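Local coordinates for calcium uptake protein 2, mitochondrial (Homo sapiens, PDB 6LB7) that binds calcium through an EF-hand and probably helps to regulate the uptake of calcium into mitochondria, at residues L81-Y84 against T85-L88; M107-D111 against G112-I116; W224-V227 against R228-S232; P268-L271 against A272-K275. All coordinates share one frame; numbering follows the deposited sequence.

Contact 1: L81-Y84 against T85-L88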
loop_
_atom_site.group_PDB
_atom_site.type_symbol
_atom_site.label_atom_id
_atom_site.label_comp_id
_atom_site.label_asym_id
_atom_site.label_seq_id
_atom_site.Cartn_x
_atom_site.Cartn_y
_atom_site.Cartn_z
ATOM N N LEU B 81 -30.789 -4.256 11.933
ATOM C CA LEU B 81 -30.047 -5.471 12.185
ATOM C C LEU B 81 -28.854 -5.476 11.248
ATOM O O LEU B 81 -29.000 -5.212 10.050
ATOM C CB LEU B 81 -30.982 -6.677 11.987
ATOM C CG LEU B 81 -30.604 -8.047 12.442
ATOM C CD1 LEU B 81 -31.635 -8.980 12.136
ATOM C CD2 LEU B 81 -29.456 -8.430 11.697
ATOM N N ILE B 82 -27.711 -5.826 11.839
ATOM C CA ILE B 82 -26.418 -5.795 11.170
ATOM C C ILE B 82 -25.697 -7.087 11.516
ATOM O O ILE B 82 -25.506 -7.399 12.700
ATOM C CB ILE B 82 -25.575 -4.580 11.592
ATOM C CG1 ILE B 82 -26.285 -3.259 11.259
ATOM C CG2 ILE B 82 -24.184 -4.656 10.960
ATOM C CD1 ILE B 82 -25.586 -2.016 11.863
ATOM N N SER B 83 -25.311 -7.844 10.495
ATOM C CA SER B 83 -24.674 -9.136 10.714
ATOM C C SER B 83 -23.183 -8.948 10.956
ATOM O O SER B 83 -22.623 -7.872 10.723
ATOM C CB SER B 83 -24.884 -10.050 9.507
ATOM O OG SER B 83 -24.108 -9.579 8.412
ATOM N N TYR B 84 -22.532 -10.028 11.407
ATOM C CA TYR B 84 -21.086 -9.992 11.643
ATOM C C TYR B 84 -20.327 -9.614 10.375
ATOM O O TYR B 84 -19.396 -8.799 10.409
ATOM C CB TYR B 84 -20.598 -11.349 12.173
ATOM C CG TYR B 84 -19.109 -11.379 12.390
ATOM C CD1 TYR B 84 -18.514 -10.500 13.283
ATOM C CD2 TYR B 84 -18.290 -12.262 11.696
ATOM C CE1 TYR B 84 -17.153 -10.496 13.497
ATOM C CE2 TYR B 84 -16.907 -12.267 11.906
ATOM C CZ TYR B 84 -16.352 -11.378 12.814
ATOM O OH TYR B 84 -14.991 -11.338 13.056
ATOM N N THR B 85 -20.707 -10.215 9.247
ATOM C CA THR B 85 -20.135 -9.876 7.943
ATOM C C THR B 85 -20.240 -8.382 7.665
ATOM O O THR B 85 -19.268 -7.726 7.257
ATOM C CB THR B 85 -20.874 -10.660 6.849
ATOM O OG1 THR B 85 -20.609 -12.066 6.989
ATOM C CG2 THR B 85 -20.459 -10.189 5.468
ATOM N N GLU B 86 -21.427 -7.829 7.882
ATOM C CA GLU B 86 -21.657 -6.422 7.581
ATOM C C GLU B 86 -20.904 -5.512 8.554
ATOM O O GLU B 86 -20.388 -4.464 8.152
ATOM C CB GLU B 86 -23.161 -6.164 7.604
ATOM C CG GLU B 86 -23.888 -7.000 6.556
ATOM C CD GLU B 86 -25.399 -6.874 6.651
ATOM O OE1 GLU B 86 -25.903 -6.543 7.749
ATOM O OE2 GLU B 86 -26.081 -7.115 5.626
ATOM N N TYR B 87 -20.805 -5.916 9.820
ATOM C CA TYR B 87 -19.991 -5.195 10.805
ATOM C C TYR B 87 -18.535 -5.064 10.341
ATOM O O TYR B 87 -17.964 -3.969 10.351
ATOM C CB TYR B 87 -20.112 -5.919 12.162
ATOM C CG TYR B 87 -19.059 -5.608 13.206
ATOM C CD1 TYR B 87 -18.054 -6.526 13.503
ATOM C CD2 TYR B 87 -19.080 -4.403 13.917
ATOM C CE1 TYR B 87 -17.086 -6.241 14.484
ATOM C CE2 TYR B 87 -18.109 -4.106 14.881
ATOM C CZ TYR B 87 -17.125 -5.026 15.159
ATOM O OH TYR B 87 -16.183 -4.746 16.117
ATOM N N LEU B 88 -17.929 -6.164 9.885
ATOM C CA LEU B 88 -16.552 -6.093 9.390
ATOM C C LEU B 88 -16.441 -5.203 8.156
ATOM O O LEU B 88 -15.465 -4.461 8.001
ATOM C CB LEU B 88 -16.029 -7.492 9.065
ATOM C CG LEU B 88 -15.917 -8.525 10.191
ATOM C CD1 LEU B 88 -15.199 -9.753 9.637
ATOM C CD2 LEU B 88 -15.174 -7.925 11.395
HETATM O O HOH W 1 -27.308 -4.511 8.060
#
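Leu81 and Glu86 are joined through a water that donates to both, 2.7 Å from Leu81 O and 2.5 Å from Glu86 OE1. Next along the chain, Ile82 lays its CG2 branch on the aliphatic root of Glu86, 3.8 Å from Glu86 CB, and CG2 also lies near the backbone N of Tyr87. Ser83 stands at the N-cap of the helix that follows and exchanges bonds with Glu86 in a capping box. Glu86 N donates to Ser83 OG at 3.2 Å, while Ser83 N donates to Glu86 OE1 at 3.1 Å in a nearly straight bond (170°) that enters from above the carboxylate plane. OE1 therefore takes two donors, water and amide, and OE2 is satisfied by Thr156 OG1, so both oxygens of this buried carboxylate have partners. Ser83 O starts the helical pattern by accepting from Tyr87 N at 2.8 Å. At Tyr84, CG lies opposite the backbone N (chi1 178°), which carries the ring along the helix over Leu88; CG of Leu88 lies over one face in a CH-pi contact, 4.2 Å from the ring centroid. Tyr84 CD1 also touches Tyr87 CD1 at 4.0 Å, the two side chains passing at a slant. Around the helix start, Phe14 packs against both tyrosines, edge-to-face on Tyr84, and Lys11 makes a cation-pi contact with Tyr84. Ile82 and Tyr87 rest on Phe33 of helix 30-38, Leu81 and Ser83 on Tyr27 of strand 25-27, and Thr85 and Leu88 on Ile128 of helix 118-129.

Contact 2: M107-D111 against G112-I116. With CA (calcium ion), chain F.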
loop_
_atom_site.group_PDB
_atom_site.type_symbol
_atom_site.label_atom_id
_atom_site.label_comp_id
_atom_site.label_asym_id
_atom_site.label_seq_id
_atom_site.Cartn_x
_atom_site.Cartn_y
_atom_site.Cartn_z
ATOM N N MET B 107 -14.219 -3.873 -6.178
ATOM C CA MET B 107 -13.904 -5.206 -5.652
ATOM C C MET B 107 -15.157 -6.064 -5.553
ATOM O O MET B 107 -15.112 -7.275 -5.793
ATOM C CB MET B 107 -13.235 -5.106 -4.272
ATOM C CG MET B 107 -11.768 -4.713 -4.300
ATOM S SD MET B 107 -10.774 -5.951 -5.149
ATOM C CE MET B 107 -10.868 -7.318 -4.000
ATOM N N LEU B 108 -16.284 -5.450 -5.196
ATOM C CA LEU B 108 -17.544 -6.157 -5.036
ATOM C C LEU B 108 -18.299 -6.355 -6.350
ATOM O O LEU B 108 -19.082 -7.303 -6.460
ATOM C CB LEU B 108 -18.437 -5.401 -4.045
ATOM C CG LEU B 108 -18.062 -5.404 -2.561
ATOM C CD1 LEU B 108 -18.886 -4.380 -1.785
ATOM C CD2 LEU B 108 -18.264 -6.788 -1.971
ATOM N N ASP B 109 -18.100 -5.475 -7.335
ATOM C CA ASP B 109 -18.790 -5.539 -8.633
ATOM C C ASP B 109 -18.007 -6.462 -9.564
ATOM O O ASP B 109 -17.311 -6.035 -10.490
ATOM C CB ASP B 109 -18.937 -4.141 -9.231
ATOM C CG ASP B 109 -19.565 -4.152 -10.644
ATOM O OD1 ASP B 109 -20.489 -4.951 -10.933
ATOM O OD2 ASP B 109 -19.120 -3.322 -11.459
ATOM N N THR B 110 -18.132 -7.765 -9.316
ATOM C CA THR B 110 -17.289 -8.719 -10.019
ATOM C C THR B 110 -17.704 -8.954 -11.468
ATOM O O THR B 110 -16.863 -9.353 -12.272
ATOM C CB THR B 110 -17.265 -10.040 -9.262
ATOM O OG1 THR B 110 -18.608 -10.425 -8.972
ATOM C CG2 THR B 110 -16.504 -9.867 -7.940
ATOM N N ASP B 111 -18.965 -8.737 -11.835
ATOM C CA ASP B 111 -19.239 -8.848 -13.266
ATOM C C ASP B 111 -18.909 -7.564 -14.024
ATOM O O ASP B 111 -18.981 -7.555 -15.257
ATOM C CB ASP B 111 -20.697 -9.268 -13.525
ATOM C CG ASP B 111 -21.702 -8.210 -13.144
ATOM O OD1 ASP B 111 -22.906 -8.465 -13.346
ATOM O OD2 ASP B 111 -21.318 -7.136 -12.637
ATOM N N GLY B 112 -18.563 -6.487 -13.319
ATOM C CA GLY B 112 -18.136 -5.271 -13.987
ATOM C C GLY B 112 -19.228 -4.441 -14.631
ATOM O O GLY B 112 -18.913 -3.572 -15.446
ATOM N N ASN B 113 -20.508 -4.677 -14.306
ATOM C CA ASN B 113 -21.592 -3.889 -14.890
ATOM C C ASN B 113 -21.859 -2.613 -14.107
ATOM O O ASN B 113 -22.917 -1.997 -14.285
ATOM C CB ASN B 113 -22.878 -4.728 -15.030
ATOM C CG ASN B 113 -23.546 -5.037 -13.692
ATOM O OD1 ASN B 113 -22.991 -4.780 -12.623
ATOM N ND2 ASN B 113 -24.742 -5.624 -13.754
ATOM N N GLU B 114 -20.920 -2.204 -13.242
ATOM C CA GLU B 114 -20.940 -0.913 -12.559
ATOM C C GLU B 114 -22.087 -0.785 -11.576
ATOM O O GLU B 114 -22.473 0.323 -11.202
ATOM C CB GLU B 114 -20.982 0.242 -13.566
ATOM C CG GLU B 114 -19.954 0.125 -14.658
ATOM C CD GLU B 114 -18.531 0.310 -14.156
ATOM O OE1 GLU B 114 -18.344 0.616 -12.960
ATOM O OE2 GLU B 114 -17.593 0.158 -14.966
ATOM N N MET B 115 -22.651 -1.909 -11.156
ATOM C CA MET B 115 -23.711 -1.946 -10.175
ATOM C C MET B 115 -23.449 -3.135 -9.273
ATOM O O MET B 115 -23.048 -4.207 -9.738
ATOM C CB MET B 115 -25.092 -2.081 -10.829
ATOM C CG MET B 115 -25.384 -1.065 -11.880
ATOM S SD MET B 115 -26.565 -1.578 -13.117
ATOM C CE MET B 115 -27.664 -2.450 -12.184
ATOM N N ILE B 116 -23.671 -2.969 -7.989
ATOM C CA ILE B 116 -23.541 -4.083 -7.079
ATOM C C ILE B 116 -24.914 -4.681 -6.867
ATOM O O ILE B 116 -25.881 -3.972 -6.561
ATOM C CB ILE B 116 -22.910 -3.651 -5.752
ATOM C CG1 ILE B 116 -21.449 -3.258 -5.978
ATOM C CG2 ILE B 116 -23.044 -4.796 -4.753
ATOM C CD1 ILE B 116 -20.827 -2.632 -4.755
HETATM CA CA CA F . -22.322 -6.164 -10.664
HETATM O O HOH W 2 -24.479 -7.549 -11.183
#
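Asp109, Asp111 and Asn113 each turn one side-chain oxygen to the same calcium ion. Asp109 OD1 binds it at 2.2 Å, Asp111 OD2 at 2.4 Å and Asn113 OD1 at 2.5 Å; the backbone O of Met115, a water and both carboxylate oxygens of Glu120 bring the ligands to seven. The metal holds together acceptors that would otherwise repel one another. Backbone N-H groups bond to two of the same oxygens. Asn113 N donates to Asp111 OD2 at 3.1 Å from well above the carboxylate plane, so that oxygen serves metal and amide at once. Asn113 OD1 does likewise, accepting from Met115 N in an Asx turn. The second oxygen of Asp109, OD2, receives Glu114 N at 2.8 Å on its syn side but tilted out of the carboxylate plane, in a bent bond, and forms a salt bridge with Lys106, whose positive charge probably offsets the negative charge of nearby Glu114. Asn113 ND2 donates to Glu117 OE2. A type I turn closes with Gly112 N donating to Asp109 O. Leu108 CB meets Ile116 CD1 at 3.7 Å, joining the end of the entering helix to strand 115-116, whose Ile116 pairs with Leu171. Helix 99-108, the calcium loop and helix 118-129 make a canonical EF-hand.

Contact 3: W224-V227 against R228-S232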
loop_
_atom_site.group_PDB
_atom_site.type_symbol
_atom_site.label_atom_id
_atom_site.label_comp_id
_atom_site.label_asym_id
_atom_site.label_seq_id
_atom_site.Cartn_x
_atom_site.Cartn_y
_atom_site.Cartn_z
ATOM N N TRP B 224 -0.733 12.870 29.037
ATOM C CA TRP B 224 -1.788 13.464 29.843
ATOM C C TRP B 224 -1.275 14.591 30.722
ATOM O O TRP B 224 -2.017 15.539 31.006
ATOM C CB TRP B 224 -2.472 12.390 30.687
ATOM C CG TRP B 224 -3.489 11.639 29.885
ATOM C CD1 TRP B 224 -3.392 10.358 29.422
ATOM C CD2 TRP B 224 -4.746 12.144 29.420
ATOM N NE1 TRP B 224 -4.523 10.031 28.703
ATOM C CE2 TRP B 224 -5.370 11.111 28.696
ATOM C CE3 TRP B 224 -5.407 13.371 29.554
ATOM C CZ2 TRP B 224 -6.628 11.266 28.110
ATOM C CZ3 TRP B 224 -6.655 13.522 28.972
ATOM C CH2 TRP B 224 -7.249 12.478 28.263
ATOM N N LYS B 225 -0.027 14.507 31.180
ATOM C CA LYS B 225 0.537 15.648 31.892
ATOM C C LYS B 225 0.569 16.876 30.987
ATOM O O LYS B 225 0.222 17.980 31.415
ATOM C CB LYS B 225 1.930 15.303 32.423
ATOM C CG LYS B 225 2.560 16.388 33.274
ATOM C CD LYS B 225 3.876 15.935 33.884
ATOM C CE LYS B 225 4.588 17.101 34.589
ATOM N NZ LYS B 225 3.703 17.849 35.541
ATOM N N ASN B 226 0.941 16.688 29.716
ATOM C CA ASN B 226 0.961 17.805 28.773
ATOM C C ASN B 226 -0.437 18.341 28.518
ATOM O O ASN B 226 -0.616 19.554 28.359
ATOM C CB ASN B 226 1.607 17.378 27.455
ATOM C CG ASN B 226 3.104 17.197 27.578
ATOM O OD1 ASN B 226 3.718 17.743 28.478
ATOM N ND2 ASN B 226 3.696 16.441 26.667
ATOM N N VAL B 227 -1.435 17.457 28.441
ATOM C CA VAL B 227 -2.809 17.914 28.253
ATOM C C VAL B 227 -3.217 18.830 29.397
ATOM O O VAL B 227 -3.736 19.931 29.184
ATOM C CB VAL B 227 -3.777 16.722 28.129
ATOM C CG1 VAL B 227 -5.222 17.225 28.136
ATOM C CG2 VAL B 227 -3.504 15.903 26.867
ATOM N N ARG B 228 -2.967 18.392 30.636
ATOM C CA ARG B 228 -3.470 19.121 31.794
ATOM C C ARG B 228 -2.754 20.445 31.981
ATOM O O ARG B 228 -3.371 21.422 32.417
ATOM C CB ARG B 228 -3.330 18.278 33.062
ATOM C CG ARG B 228 -4.114 16.982 33.058
ATOM C CD ARG B 228 -4.122 16.350 34.446
ATOM N NE ARG B 228 -2.778 16.194 35.008
ATOM C CZ ARG B 228 -2.051 15.078 34.941
ATOM N NH1 ARG B 228 -2.523 13.996 34.334
ATOM N NH2 ARG B 228 -0.841 15.047 35.485
ATOM N N GLU B 229 -1.466 20.510 31.639
ATOM C CA GLU B 229 -0.648 21.656 31.994
ATOM C C GLU B 229 -0.302 22.579 30.835
ATOM O O GLU B 229 -0.039 23.760 31.076
ATOM C CB GLU B 229 0.647 21.177 32.666
ATOM C CG GLU B 229 0.385 20.516 34.019
ATOM C CD GLU B 229 1.574 19.752 34.558
ATOM O OE1 GLU B 229 1.385 18.993 35.540
ATOM O OE2 GLU B 229 2.691 19.899 34.004
ATOM N N LYS B 230 -0.311 22.100 29.587
ATOM C CA LYS B 230 0.107 22.935 28.468
ATOM C C LYS B 230 -1.011 23.296 27.510
ATOM O O LYS B 230 -0.791 24.121 26.617
ATOM C CB LYS B 230 1.230 22.255 27.683
ATOM C CG LYS B 230 2.402 21.873 28.547
ATOM C CD LYS B 230 3.396 21.032 27.783
ATOM C CE LYS B 230 4.648 20.778 28.607
ATOM N NZ LYS B 230 5.502 19.743 27.944
ATOM N N LEU B 231 -2.193 22.715 27.655
ATOM C CA LEU B 231 -3.282 23.029 26.742
ATOM C C LEU B 231 -3.965 24.275 27.261
ATOM O O LEU B 231 -4.759 24.222 28.205
ATOM C CB LEU B 231 -4.255 21.865 26.600
ATOM C CG LEU B 231 -3.691 20.794 25.685
ATOM C CD1 LEU B 231 -4.785 19.820 25.266
ATOM C CD2 LEU B 231 -3.040 21.449 24.477
ATOM N N SER B 232 -3.633 25.403 26.643
ATOM C CA SER B 232 -4.293 26.655 26.954
ATOM C C SER B 232 -5.800 26.517 26.776
ATOM O O SER B 232 -6.304 25.569 26.161
ATOM C CB SER B 232 -3.759 27.764 26.050
ATOM O OG SER B 232 -2.363 27.603 25.860
HETATM O O HOH W 3 -5.505 22.124 29.614
#
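Lys225 and Glu229, one helical turn apart, form a salt bridge in which the ammonium faces both carboxylate oxygens. Lys225 NZ lies 2.6 Å from Glu229 OE1 and 2.8 Å from Glu229 OE2, each oxygen offering its syn lone pair, and a bend at the last torsion of the lysine (chi4 50°) swings NZ into that fork. Beside it, Asn226 and Lys230 run alongside each other, and Lys230 NZ donates to Asn226 OD1 at 2.7 Å from above the amide plane. The side chains of Val227 and Leu231 touch through methyl groups, Val227 CG1 being 3.9 Å from Leu231 CD1. The Arg228 guanidinium folds back so that one face looks onto Trp224 O and Lys225 CA. Behind these side chains, Arg228 N, Glu229 N and Lys230 N donate to the carbonyls four residues earlier. Where the helix ends, a water takes over, donating to Val227 O at 2.9 Å and to Leu231 O at 2.6 Å. Further out, the amide of Asn226 is anchored by ND2 donating to Ile297 O; with a leucine here, Lys230 NZ would probably lose its oxygen partner and Ile297 O its donor. Val227 and Leu231 pack on Ala208 of helix 204-211 and also on helix 288-298. The chemistry is thus divided: a salt bridge on the exposed face, an ion-dipole bond from Lys230 to the amide of Asn226, and aliphatic carbons turned to the neighbouring helices.

Contact 4: P268-L271 against A272-K275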
loop_
_atom_site.group_PDB
_atom_site.type_symbol
_atom_site.label_atom_id
_atom_site.label_comp_id
_atom_site.label_asym_id
_atom_site.label_seq_id
_atom_site.Cartn_x
_atom_site.Cartn_y
_atom_site.Cartn_z
ATOM N N PRO B 268 14.659 17.596 11.960
ATOM C CA PRO B 268 13.632 17.581 13.003
ATOM C C PRO B 268 12.290 18.017 12.434
ATOM O O PRO B 268 12.211 18.891 11.563
ATOM C CB PRO B 268 14.163 18.579 14.041
ATOM C CG PRO B 268 15.624 18.729 13.731
ATOM C CD PRO B 268 15.737 18.552 12.247
ATOM N N VAL B 269 11.229 17.395 12.937
ATOM C CA VAL B 269 9.876 17.669 12.466
ATOM C C VAL B 269 9.340 18.813 13.320
ATOM O O VAL B 269 8.723 18.612 14.370
ATOM C CB VAL B 269 8.991 16.431 12.530
ATOM C CG1 VAL B 269 7.615 16.756 11.971
ATOM C CG2 VAL B 269 9.634 15.330 11.750
ATOM N N ARG B 270 9.589 20.032 12.871
ATOM C CA ARG B 270 8.943 21.174 13.477
ATOM C C ARG B 270 7.650 21.450 12.734
ATOM O O ARG B 270 7.243 20.720 11.825
ATOM C CB ARG B 270 9.844 22.406 13.460
ATOM C CG ARG B 270 10.979 22.339 14.431
ATOM C CD ARG B 270 11.791 23.615 14.382
ATOM N NE ARG B 270 13.206 23.286 14.446
ATOM C CZ ARG B 270 13.845 22.958 15.561
ATOM N NH1 ARG B 270 13.210 22.928 16.728
ATOM N NH2 ARG B 270 15.136 22.658 15.506
ATOM N N LEU B 271 7.023 22.554 13.094
ATOM C CA LEU B 271 5.681 22.773 12.594
ATOM C C LEU B 271 5.676 22.892 11.074
ATOM O O LEU B 271 4.803 22.320 10.408
ATOM C CB LEU B 271 5.098 23.997 13.294
ATOM C CG LEU B 271 3.730 24.480 13.081
ATOM C CD1 LEU B 271 3.663 25.028 11.818
ATOM C CD2 LEU B 271 2.687 23.432 13.211
ATOM N N ALA B 272 6.688 23.545 10.475
ATOM C CA ALA B 272 6.750 23.639 9.018
ATOM C C ALA B 272 6.906 22.267 8.359
ATOM O O ALA B 272 6.346 22.024 7.281
ATOM C CB ALA B 272 7.896 24.559 8.583
ATOM N N GLU B 273 7.690 21.370 8.958
ATOM C CA GLU B 273 7.804 20.023 8.401
ATOM C C GLU B 273 6.479 19.283 8.517
ATOM O O GLU B 273 6.030 18.627 7.567
ATOM C CB GLU B 273 8.905 19.231 9.109
ATOM C CG GLU B 273 10.321 19.621 8.701
ATOM C CD GLU B 273 10.711 20.974 9.241
ATOM O OE1 GLU B 273 11.436 21.698 8.529
ATOM O OE2 GLU B 273 10.280 21.312 10.370
ATOM N N PHE B 274 5.847 19.377 9.682
ATOM C CA PHE B 274 4.569 18.714 9.897
ATOM C C PHE B 274 3.554 19.181 8.871
ATOM O O PHE B 274 2.906 18.366 8.203
ATOM C CB PHE B 274 4.098 18.995 11.326
ATOM C CG PHE B 274 2.928 18.154 11.770
ATOM C CD1 PHE B 274 3.126 16.930 12.382
ATOM C CD2 PHE B 274 1.639 18.599 11.591
ATOM C CE1 PHE B 274 2.042 16.161 12.803
ATOM C CE2 PHE B 274 0.550 17.839 12.013
ATOM C CZ PHE B 274 0.751 16.632 12.618
ATOM N N LYS B 275 3.465 20.503 8.682
ATOM C CA LYS B 275 2.541 21.081 7.712
ATOM C C LYS B 275 2.770 20.520 6.318
ATOM O O LYS B 275 1.816 20.145 5.625
ATOM C CB LYS B 275 2.685 22.608 7.698
ATOM C CG LYS B 275 2.012 23.329 8.864
ATOM C CD LYS B 275 2.141 24.846 8.702
ATOM C CE LYS B 275 1.128 25.595 9.553
ATOM N NZ LYS B 275 1.331 27.081 9.477
#
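Glu273 reaches backwards over the start of its helix to bind the main chain at Arg270, the N-cap residue. Arg270 N donates to Glu273 OE2 at 2.9 Å, and the oxygen is met on its anti side, the one away from the other carboxylate oxygen, somewhat out of the carboxylate plane. A kink in the glutamate makes this possible: chi2 of 72° folds the carboxylate back toward the loop. The bond is bent, with an N-H...O angle of 136°, and Arg270 N also makes a weak bond to Pro268 O across an inverse gamma turn centred on Val269. The other oxygen of Glu273, OE1, pairs with Arg267 in a salt bridge, so the carboxylate ties two points of the preceding loop to the helix. Cut back to alanine, this position would probably leave Arg270 N with little beyond its weak turn bond and Arg267 without this charge partner. The side chains of Val269 and Glu273 run antiparallel past each other, with Val269 CG1 4.0 Å from Glu273 CB and 4.2 Å from Phe274 CB. Regular helical bonding begins with Phe274 N to Arg270 O at 2.9 Å and Lys275 N to Leu271 O at 2.8 Å. Across that turn, Leu271 CD1 presses tightly on the aliphatic chain of Lys275, 3.4 Å from Lys275 CE. Val269 packs on Met259 and Phe262 of helix 252-264, where Phe274 meets Phe255 edge-to-face, while Leu271, Phe274 and Lys275 lie on Leu291 of helix 288-298. The backbone of Val269 pairs with Leu306, linking the loops that precede helices 271-282 and 308-320.

Overall arrangement
Contacts 1 and 2 lie in series on consecutive helices, their centres about 21 Å apart, and both pack against helix 118-129; contacts 3 and 4 stand across the chain's centre from contact 1, also with centres about 21 Å apart, and share helix 288-298. Contact 1 is the buried one, whereas the others are partly open to solvent. Contacts 1 and 4 both mark helix starts where a glutamate three residues after the N-cap binds its backbone N, but a serine returns a bond in contact 1 alone. Contact 3 lies at a helix end and joins a salt bridge and a lysine-amide bond to an aliphatic pair, and contact 2 gathers its oxygens round a metal ion.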